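Local coordinates for protein SAR-endolysin (Enterobacteria phage P1, PDB 1XJU) that degrades host peptidoglycan as a membrane-released lysozyme of glycosyl hydrolase family 24, helping the phage to lyse its host, and is captured here in its secreted inactive form, at residues R62-H67 with N76-M81; T82-N87 with N91-Y96; N123-F128 with Q148-G153. One frame throughout, in Å; residues are numbered along the deposited sequence.

Contact 1 (R62-H67 with N76-M81); sequences RCINQH and NAFSAM
Ile64 and Phe78 make one of the two apolar contacts between residues 62-67 and 76-81, with CG2 of Ile64 3.8 Å from CD1 of the ring. The second belongs to the other branch of the isoleucine: its CD1 lies 3.8 Å from CB of Met81 and 3.5 Å from the Met81 carbonyl O. With chi1 at -56°, CG2 stands anti to the backbone N and CG1 anti to the carbonyl carbon, so one residue serves both neighbours. Met81 meets the isoleucine through its CB, and its chain bends beyond that point at chi2 and chi3.

The polar-to-aromatic contact comes from Asn65, whose OD1 approaches CE1 of Phe78 to 3.4 Å. The side chains run at about a right angle, although the amide and ring planes are only 24° apart. Arg1 adds a cation-pi contact to the same ring, and Cys63 ties the first helix to Cys90 by a disulfide.

The short helical segments run at 119° to each other, their axes 9.9 Å apart. The join between them rests on van der Waals packing, with two oxygens lying against carbon; any electrostatic pull of Asn65 OD1 on the ring C-H would probably be small.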
loop_
_atom_site.group_PDB
_atom_site.type_symbol
_atom_site.label_atom_id
_atom_site.label_comp_id
_atom_site.label_asym_id
_atom_site.label_seq_id
_atom_site.Cartn_x
_atom_site.Cartn_y
_atom_site.Cartn_z
ATOM N N ARG A 62 -1.314 -7.460 8.703
ATOM C CA ARG A 62 -1.588 -7.013 10.063
ATOM C C ARG A 62 -2.008 -5.554 10.103
ATOM O O ARG A 62 -2.935 -5.200 10.867
ATOM C CB ARG A 62 -0.380 -7.231 10.971
ATOM C CG ARG A 62 -0.667 -6.858 12.380
ATOM C CD ARG A 62 0.362 -7.384 13.374
ATOM N NE ARG A 62 -0.188 -7.196 14.737
ATOM C CZ ARG A 62 -0.229 -6.059 15.378
ATOM N NH1 ARG A 62 -0.825 -6.006 16.563
ATOM N NH2 ARG A 62 0.333 -4.966 14.882
ATOM N N CYS A 63 -1.393 -4.719 9.292
ATOM C CA CYS A 63 -1.821 -3.343 9.162
ATOM C C CYS A 63 -3.311 -3.269 8.806
ATOM O O CYS A 63 -4.102 -2.531 9.424
ATOM C CB CYS A 63 -1.007 -2.696 8.050
ATOM S SG CYS A 63 -1.643 -1.051 7.542
ATOM N N ILE A 64 -3.705 -4.005 7.769
ATOM C CA ILE A 64 -5.099 -3.979 7.338
ATOM C C ILE A 64 -6.035 -4.532 8.413
ATOM O O ILE A 64 -7.121 -3.974 8.643
ATOM C CB ILE A 64 -5.214 -4.661 5.955
ATOM C CG1 ILE A 64 -4.287 -4.003 4.913
ATOM C CG2 ILE A 64 -6.633 -4.718 5.459
ATOM C CD1 ILE A 64 -4.403 -2.477 4.841
ATOM N N ASN A 65 -5.653 -5.611 9.036
ATOM C CA ASN A 65 -6.476 -6.159 10.102
ATOM C C ASN A 65 -6.605 -5.209 11.270
ATOM O O ASN A 65 -7.723 -5.016 11.822
ATOM C CB ASN A 65 -5.920 -7.532 10.547
ATOM C CG ASN A 65 -6.220 -8.609 9.562
ATOM O OD1 ASN A 65 -7.209 -8.545 8.814
ATOM N ND2 ASN A 65 -5.359 -9.620 9.504
ATOM N N GLN A 66 -5.487 -4.645 11.714
ATOM C CA GLN A 66 -5.519 -3.835 12.929
ATOM C C GLN A 66 -6.127 -2.489 12.759
ATOM O O GLN A 66 -6.820 -1.987 13.682
ATOM C CB GLN A 66 -4.116 -3.662 13.474
ATOM C CG GLN A 66 -3.513 -4.884 14.071
ATOM C CD GLN A 66 -4.341 -5.387 15.229
ATOM O OE1 GLN A 66 -4.750 -4.606 16.101
ATOM N NE2 GLN A 66 -4.637 -6.670 15.223
ATOM N N HIS A 67 -5.960 -1.895 11.584
ATOM C CA HIS A 67 -6.275 -0.504 11.397
ATOM C C HIS A 67 -7.309 -0.181 10.323
ATOM O O HIS A 67 -7.676 0.971 10.175
ATOM C CB HIS A 67 -5.006 0.317 11.201
ATOM C CG HIS A 67 -4.061 0.162 12.321
ATOM N ND1 HIS A 67 -4.378 0.496 13.621
ATOM C CD2 HIS A 67 -2.794 -0.316 12.343
ATOM C CE1 HIS A 67 -3.352 0.208 14.396
ATOM N NE2 HIS A 67 -2.390 -0.296 13.649
ATOM N N ASN A 76 -11.107 -9.916 -1.854
ATOM C CA ASN A 76 -10.516 -9.070 -2.861
ATOM C C ASN A 76 -10.119 -7.706 -2.297
ATOM O O ASN A 76 -8.969 -7.271 -2.526
ATOM C CB ASN A 76 -11.478 -8.897 -4.035
ATOM C CG ASN A 76 -11.638 -10.131 -4.880
ATOM O OD1 ASN A 76 -10.776 -11.028 -4.853
ATOM N ND2 ASN A 76 -12.749 -10.207 -5.620
ATOM N N ALA A 77 -10.991 -7.073 -1.534
ATOM C CA ALA A 77 -10.639 -5.813 -0.921
ATOM C C ALA A 77 -9.467 -5.995 0.041
ATOM O O ALA A 77 -8.527 -5.171 0.096
ATOM C CB ALA A 77 -11.821 -5.201 -0.224
ATOM N N PHE A 78 -9.505 -7.038 0.850
ATOM C CA PHE A 78 -8.432 -7.290 1.787
ATOM C C PHE A 78 -7.111 -7.418 1.060
ATOM O O PHE A 78 -6.071 -6.893 1.538
ATOM C CB PHE A 78 -8.696 -8.569 2.571
ATOM C CG PHE A 78 -7.583 -8.920 3.511
ATOM C CD1 PHE A 78 -7.492 -8.312 4.741
ATOM C CD2 PHE A 78 -6.560 -9.760 3.093
ATOM C CE1 PHE A 78 -6.410 -8.577 5.555
ATOM C CE2 PHE A 78 -5.482 -9.967 3.907
ATOM C CZ PHE A 78 -5.428 -9.399 5.117
ATOM N N SER A 79 -7.114 -8.137 -0.013
ATOM C CA SER A 79 -5.886 -8.435 -0.769
ATOM C C SER A 79 -5.376 -7.202 -1.475
ATOM O O SER A 79 -4.155 -6.939 -1.463
ATOM C CB SER A 79 -6.192 -9.539 -1.767
ATOM O OG SER A 79 -6.534 -10.747 -1.102
ATOM N N ALA A 80 -6.273 -6.377 -2.033
ATOM C CA ALA A 80 -5.869 -5.104 -2.612
ATOM C C ALA A 80 -5.284 -4.184 -1.577
ATOM O O ALA A 80 -4.251 -3.519 -1.819
ATOM C CB ALA A 80 -7.045 -4.475 -3.306
ATOM N N MET A 81 -5.914 -4.113 -0.409
ATOM C CA MET A 81 -5.435 -3.229 0.644
ATOM C C MET A 81 -4.091 -3.698 1.196
ATOM O O MET A 81 -3.213 -2.894 1.527
ATOM C CB MET A 81 -6.482 -3.141 1.769
ATOM C CG MET A 81 -7.723 -2.352 1.343
ATOM S SD MET A 81 -7.399 -0.594 1.001
ATOM C CE MET A 81 -7.006 0.012 2.667
#

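Contact 2 (T82-N87 with N91-Y96); sequences TSAAFN and NSLRTY
Leu93 sets its CD1 methyl over one face of the peptide group joining Ala84 to Ala85, displaced from the carbonyl carbon toward the nitrogen. CD1 is 3.6 Å from the backbone N of Ala85 and equally close to its CA. Phe86 points away from Leu93 and meets Trp53 edge-to-face.

The two alanine methyls complete the seat for the leucine. CB of Ala85 lies 3.9 Å from CD1 of Leu93, and CB of Ala84 4.1 Å from that same methyl. A single branch thus makes the whole contact, because chi2 of Leu93, at -178°, extends CD1 as far as possible from its own CA. The small alanines let the methyl settle against the backbone itself. The interaction is purely van der Waals, and all three residues are buried.

Leu93 stands near the end of helix 90-94, where the carbonyl O of Asn91 accepts from two backbone donors, Arg94 N at 3.1 Å and Thr95 N at 3.2 Å. Helix 75-88 has helix 46-67, helix 4-10 and helix 137-151 around it. Ala84 also packs on Leu125, in the turn after helix 118-123, and on Glu146 of helix 137-151, while Leu93 touches Phe68, in the loop after helix 46-67. Directly beyond the contact Thr95 leaves helical geometry and begins strand 95-98, which pairs with strand 103-106 in an antiparallel hairpin.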
loop_
_atom_site.group_PDB
_atom_site.type_symbol
_atom_site.label_atom_id
_atom_site.label_comp_id
_atom_site.label_asym_id
_atom_site.label_seq_id
_atom_site.Cartn_x
_atom_site.Cartn_y
_atom_site.Cartn_z
ATOM N N THR A 82 -3.893 -5.001 1.286
ATOM C CA THR A 82 -2.628 -5.559 1.722
ATOM C C THR A 82 -1.539 -5.170 0.739
ATOM O O THR A 82 -0.444 -4.778 1.134
ATOM C CB THR A 82 -2.699 -7.086 1.859
ATOM O OG1 THR A 82 -3.559 -7.424 2.973
ATOM C CG2 THR A 82 -1.322 -7.694 2.143
ATOM N N SER A 83 -1.799 -5.303 -0.545
ATOM C CA SER A 83 -0.857 -4.869 -1.581
ATOM C C SER A 83 -0.481 -3.413 -1.372
ATOM O O SER A 83 0.715 -3.074 -1.409
ATOM C CB SER A 83 -1.501 -5.083 -2.948
ATOM O OG SER A 83 -0.714 -4.503 -3.991
ATOM N N ALA A 84 -1.449 -2.521 -1.155
ATOM C CA ALA A 84 -1.161 -1.117 -0.957
ATOM C C ALA A 84 -0.319 -0.915 0.293
ATOM O O ALA A 84 0.643 -0.113 0.275
ATOM C CB ALA A 84 -2.462 -0.328 -0.873
ATOM N N ALA A 85 -0.638 -1.599 1.371
ATOM C CA ALA A 85 0.107 -1.465 2.614
ATOM C C ALA A 85 1.542 -1.992 2.435
ATOM O O ALA A 85 2.477 -1.436 2.999
ATOM C CB ALA A 85 -0.596 -2.167 3.740
ATOM N N PHE A 86 1.722 -3.057 1.688
ATOM C CA PHE A 86 3.050 -3.604 1.418
ATOM C C PHE A 86 3.886 -2.559 0.702
ATOM O O PHE A 86 5.065 -2.349 1.007
ATOM C CB PHE A 86 2.927 -4.866 0.588
ATOM C CG PHE A 86 4.233 -5.480 0.201
ATOM C CD1 PHE A 86 4.848 -5.157 -0.972
ATOM C CD2 PHE A 86 4.838 -6.425 1.038
ATOM C CE1 PHE A 86 6.058 -5.724 -1.342
ATOM C CE2 PHE A 86 6.037 -7.033 0.656
ATOM C CZ PHE A 86 6.642 -6.656 -0.548
ATOM N N ASN A 87 3.300 -1.912 -0.293
ATOM C CA ASN A 87 4.029 -1.004 -1.178
ATOM C C ASN A 87 4.256 0.345 -0.530
ATOM O O ASN A 87 5.303 0.958 -0.765
ATOM C CB ASN A 87 3.196 -0.879 -2.463
ATOM C CG ASN A 87 3.878 -0.335 -3.660
ATOM O OD1 ASN A 87 3.161 0.285 -4.502
ATOM N ND2 ASN A 87 5.186 -0.702 -3.895
ATOM N N ASN A 91 1.569 3.474 7.961
ATOM C CA ASN A 91 1.376 4.842 8.400
ATOM C C ASN A 91 0.876 5.708 7.263
ATOM O O ASN A 91 0.013 6.559 7.481
ATOM C CB ASN A 91 2.672 5.437 8.969
ATOM C CG ASN A 91 3.044 4.867 10.338
ATOM O OD1 ASN A 91 2.203 4.373 11.096
ATOM N ND2 ASN A 91 4.335 4.944 10.663
ATOM N N SER A 92 1.414 5.528 6.056
ATOM C CA SER A 92 0.994 6.314 4.909
ATOM C C SER A 92 -0.463 6.115 4.535
ATOM O O SER A 92 -1.046 7.029 3.956
ATOM C CB SER A 92 1.880 6.031 3.695
ATOM O OG SER A 92 3.210 6.529 3.899
ATOM N N LEU A 93 -1.028 4.956 4.823
ATOM C CA LEU A 93 -2.429 4.711 4.524
ATOM C C LEU A 93 -3.355 5.217 5.613
ATOM O O LEU A 93 -4.559 5.361 5.369
ATOM C CB LEU A 93 -2.682 3.243 4.289
ATOM C CG LEU A 93 -2.014 2.630 3.093
ATOM C CD1 LEU A 93 -2.379 1.157 2.945
ATOM C CD2 LEU A 93 -2.328 3.424 1.821
ATOM N N ARG A 94 -2.809 5.474 6.804
ATOM C CA ARG A 94 -3.605 5.896 7.977
ATOM C C ARG A 94 -3.794 7.404 8.085
ATOM O O ARG A 94 -4.872 7.882 8.468
ATOM C CB ARG A 94 -2.998 5.329 9.252
ATOM C CG ARG A 94 -3.085 3.835 9.377
ATOM C CD ARG A 94 -2.369 3.277 10.569
ATOM N NE ARG A 94 -3.086 3.681 11.792
ATOM C CZ ARG A 94 -2.666 3.435 13.020
ATOM N NH1 ARG A 94 -1.513 2.841 13.201
ATOM N NH2 ARG A 94 -3.391 3.820 14.066
ATOM N N THR A 95 -2.733 8.157 7.827
ATOM C CA THR A 95 -2.764 9.601 7.886
ATOM C C THR A 95 -1.957 10.201 6.791
ATOM O O THR A 95 -1.112 9.560 6.162
ATOM C CB THR A 95 -2.231 10.142 9.254
ATOM O OG1 THR A 95 -0.837 9.840 9.380
ATOM C CG2 THR A 95 -2.982 9.579 10.475
ATOM N N TYR A 96 -2.179 11.498 6.598
ATOM C CA TYR A 96 -1.342 12.287 5.715
ATOM C C TYR A 96 -1.210 13.675 6.309
ATOM O O TYR A 96 -2.020 14.102 7.120
ATOM C CB TYR A 96 -1.914 12.374 4.284
ATOM C CG TYR A 96 -3.089 13.322 4.125
ATOM C CD1 TYR A 96 -4.376 12.895 4.418
ATOM C CD2 TYR A 96 -2.928 14.618 3.657
ATOM C CE1 TYR A 96 -5.453 13.742 4.312
ATOM C CE2 TYR A 96 -4.032 15.468 3.512
ATOM C CZ TYR A 96 -5.278 15.020 3.827
ATOM O OH TYR A 96 -6.319 15.901 3.690
#

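Contact 3 (N123-F128 with Q148-G153); sequences NHLPDF and QLCLTG
Leu125 and Cys150 meet where the turn after helix 118-123 lies against the last turn of helix 137-151. The leucine's CG lies beside the backbone N (chi1 -84°), and chi2 of 162° extends CD1 toward Cys150. That CD1 is 4.1 Å from the cysteine SG and 4.2 Å from its CB, so it lies alongside the thiomethylene group and not against the sulfur alone. The first torsion of Cys150 sets SG anti to the backbone N and brings it within bonding distance of Cys122, its disulfide partner. The leucine therefore packs on one half of a covalent link, and Ile109 and Glu146 also touch its side chain.

A second, more peripheral pair joins Asn123 to Leu151. Both first torsions place CG beside the backbone N, and the two side chains cross at about a right angle. Asn123 OD1 reaches CD1 of Leu151 at 3.7 Å, with CD2 farther off at 4.2 Å; the amide oxygen thus faces mainly one methyl of the fork, in a van der Waals contact of a polar atom with a methyl.

The arrangement belongs to the helical part of the phage lysozyme fold, in which the C-terminal helix is fastened here by Cys122-Cys150 to the end of helix 118-123. After helix 118-123 the chain turns through a short 3-10 segment, residues 125-127. His124 secures this turn: its ND1 donates to Asp127 OD2 over 2.6 Å. The acceptor lies almost in the imidazole plane and is approached on its syn side, 29° out of the carboxylate plane, while the same imidazole meets Trp112. At the far end of the contact Thr152 folds back, its OG1 donating to the Gln148 carbonyl O at 2.8 Å.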
loop_
_atom_site.group_PDB
_atom_site.type_symbol
_atom_site.label_atom_id
_atom_site.label_comp_id
_atom_site.label_asym_id
_atom_site.label_seq_id
_atom_site.Cartn_x
_atom_site.Cartn_y
_atom_site.Cartn_z
ATOM N N ASN A 123 -12.170 3.040 -3.801
ATOM C CA ASN A 123 -12.091 4.179 -4.691
ATOM C C ASN A 123 -11.104 5.243 -4.262
ATOM O O ASN A 123 -10.785 6.120 -5.054
ATOM C CB ASN A 123 -13.477 4.758 -4.924
ATOM C CG ASN A 123 -14.282 3.916 -5.882
ATOM O OD1 ASN A 123 -13.742 3.223 -6.725
ATOM N ND2 ASN A 123 -15.597 3.951 -5.730
ATOM N N HIS A 124 -10.601 5.161 -3.041
ATOM C CA HIS A 124 -9.532 6.042 -2.580
ATOM C C HIS A 124 -8.145 5.468 -2.702
ATOM O O HIS A 124 -7.178 6.149 -2.314
ATOM C CB HIS A 124 -9.819 6.517 -1.175
ATOM C CG HIS A 124 -10.851 7.605 -1.148
ATOM N ND1 HIS A 124 -10.522 8.940 -1.327
ATOM C CD2 HIS A 124 -12.204 7.557 -1.062
ATOM C CE1 HIS A 124 -11.625 9.670 -1.305
ATOM N NE2 HIS A 124 -12.653 8.854 -1.165
ATOM N N LEU A 125 -7.984 4.253 -3.213
ATOM C CA LEU A 125 -6.641 3.713 -3.419
ATOM C C LEU A 125 -5.809 4.674 -4.266
ATOM O O LEU A 125 -4.622 4.875 -3.959
ATOM C CB LEU A 125 -6.720 2.284 -4.004
ATOM C CG LEU A 125 -6.919 1.238 -2.888
ATOM C CD1 LEU A 125 -7.411 -0.037 -3.468
ATOM C CD2 LEU A 125 -5.606 0.994 -2.158
ATOM N N PRO A 126 -6.340 5.258 -5.346
ATOM C CA PRO A 126 -5.514 6.185 -6.136
ATOM C C PRO A 126 -5.191 7.487 -5.439
ATOM O O PRO A 126 -4.535 8.374 -6.086
ATOM C CB PRO A 126 -6.320 6.366 -7.453
ATOM C CG PRO A 126 -7.185 5.124 -7.467
ATOM C CD PRO A 126 -7.607 4.928 -6.041
ATOM N N ASP A 127 -5.472 7.667 -4.174
ATOM C CA ASP A 127 -5.014 8.818 -3.404
ATOM C C ASP A 127 -3.548 8.660 -3.001
ATOM O O ASP A 127 -2.975 9.614 -2.409
ATOM C CB ASP A 127 -5.783 9.029 -2.090
ATOM C CG ASP A 127 -7.225 9.374 -2.292
ATOM O OD1 ASP A 127 -7.601 9.713 -3.465
ATOM O OD2 ASP A 127 -7.940 9.427 -1.298
ATOM N N PHE A 128 -2.938 7.504 -3.252
ATOM C CA PHE A 128 -1.576 7.248 -2.759
ATOM C C PHE A 128 -0.618 6.971 -3.898
ATOM O O PHE A 128 -0.314 5.821 -4.190
ATOM C CB PHE A 128 -1.597 6.093 -1.736
ATOM C CG PHE A 128 -2.534 6.370 -0.596
ATOM C CD1 PHE A 128 -3.878 6.011 -0.691
ATOM C CD2 PHE A 128 -2.131 7.145 0.486
ATOM C CE1 PHE A 128 -4.758 6.435 0.296
ATOM C CE2 PHE A 128 -2.991 7.528 1.449
ATOM C CZ PHE A 128 -4.308 7.175 1.342
ATOM N N GLN A 148 -9.321 -2.019 -8.990
ATOM C CA GLN A 148 -10.183 -2.922 -9.735
ATOM C C GLN A 148 -10.302 -4.266 -9.071
ATOM O O GLN A 148 -11.426 -4.832 -9.076
ATOM C CB GLN A 148 -9.719 -3.006 -11.154
ATOM C CG GLN A 148 -9.890 -1.638 -11.899
ATOM C CD GLN A 148 -11.268 -0.892 -11.657
ATOM O OE1 GLN A 148 -11.307 0.168 -11.006
ATOM N NE2 GLN A 148 -12.375 -1.462 -12.167
ATOM N N LEU A 149 -9.226 -4.786 -8.513
ATOM C CA LEU A 149 -9.343 -5.994 -7.723
ATOM C C LEU A 149 -10.280 -5.789 -6.531
ATOM O O LEU A 149 -11.203 -6.573 -6.300
ATOM C CB LEU A 149 -7.978 -6.460 -7.228
ATOM C CG LEU A 149 -8.015 -7.606 -6.234
ATOM C CD1 LEU A 149 -8.685 -8.855 -6.825
ATOM C CD2 LEU A 149 -6.580 -7.952 -5.778
ATOM N N CYS A 150 -10.046 -4.707 -5.805
ATOM C CA CYS A 150 -10.774 -4.375 -4.600
ATOM C C CYS A 150 -12.278 -4.366 -4.840
ATOM O O CYS A 150 -13.052 -4.863 -4.015
ATOM C CB CYS A 150 -10.237 -3.005 -4.169
ATOM S SG CYS A 150 -10.628 -2.411 -2.512
ATOM N N LEU A 151 -12.699 -3.796 -5.964
ATOM C CA LEU A 151 -14.114 -3.608 -6.273
ATOM C C LEU A 151 -14.757 -4.863 -6.806
ATOM O O LEU A 151 -16.008 -4.902 -6.923
ATOM C CB LEU A 151 -14.277 -2.523 -7.323
ATOM C CG LEU A 151 -13.928 -1.113 -6.882
ATOM C CD1 LEU A 151 -13.852 -0.180 -8.078
ATOM C CD2 LEU A 151 -14.955 -0.662 -5.893
ATOM N N THR A 152 -13.995 -5.888 -7.148
ATOM C CA THR A 152 -14.575 -7.079 -7.791
ATOM C C THR A 152 -15.438 -7.836 -6.792
ATOM O O THR A 152 -14.971 -8.285 -5.732
ATOM C CB THR A 152 -13.464 -7.961 -8.297
ATOM O OG1 THR A 152 -12.715 -7.259 -9.317
ATOM C CG2 THR A 152 -13.976 -9.254 -8.944
ATOM N N GLY A 153 -16.710 -7.975 -7.145
ATOM C CA GLY A 153 -17.749 -8.526 -6.260
ATOM C C GLY A 153 -18.542 -7.516 -5.474
ATOM O O GLY A 153 -19.550 -7.856 -4.837
#

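How the contacts relate
The three contacts follow one another along the chain without nesting or crossing. Contact 1 closes the connection between helix 46-67 and helix 75-88; contact 2 closes the tight turn from helix 75-88 into helix 90-94; contact 3 closes a longer excursion through the hairpin 130-135 and most of helix 137-151. Helix 75-88 is the shared element: its first half serves contact 1 and its second half contact 2, with Ile64 touching Ala85 between them. It also packs against contact 3, through Ala77 and Ala80 on Cys150 and a probable hydrogen bond from Asn76 ND2 to Thr152 O. Ala84 on Leu125 and Leu93 on Phe128 join contacts 2 and 3.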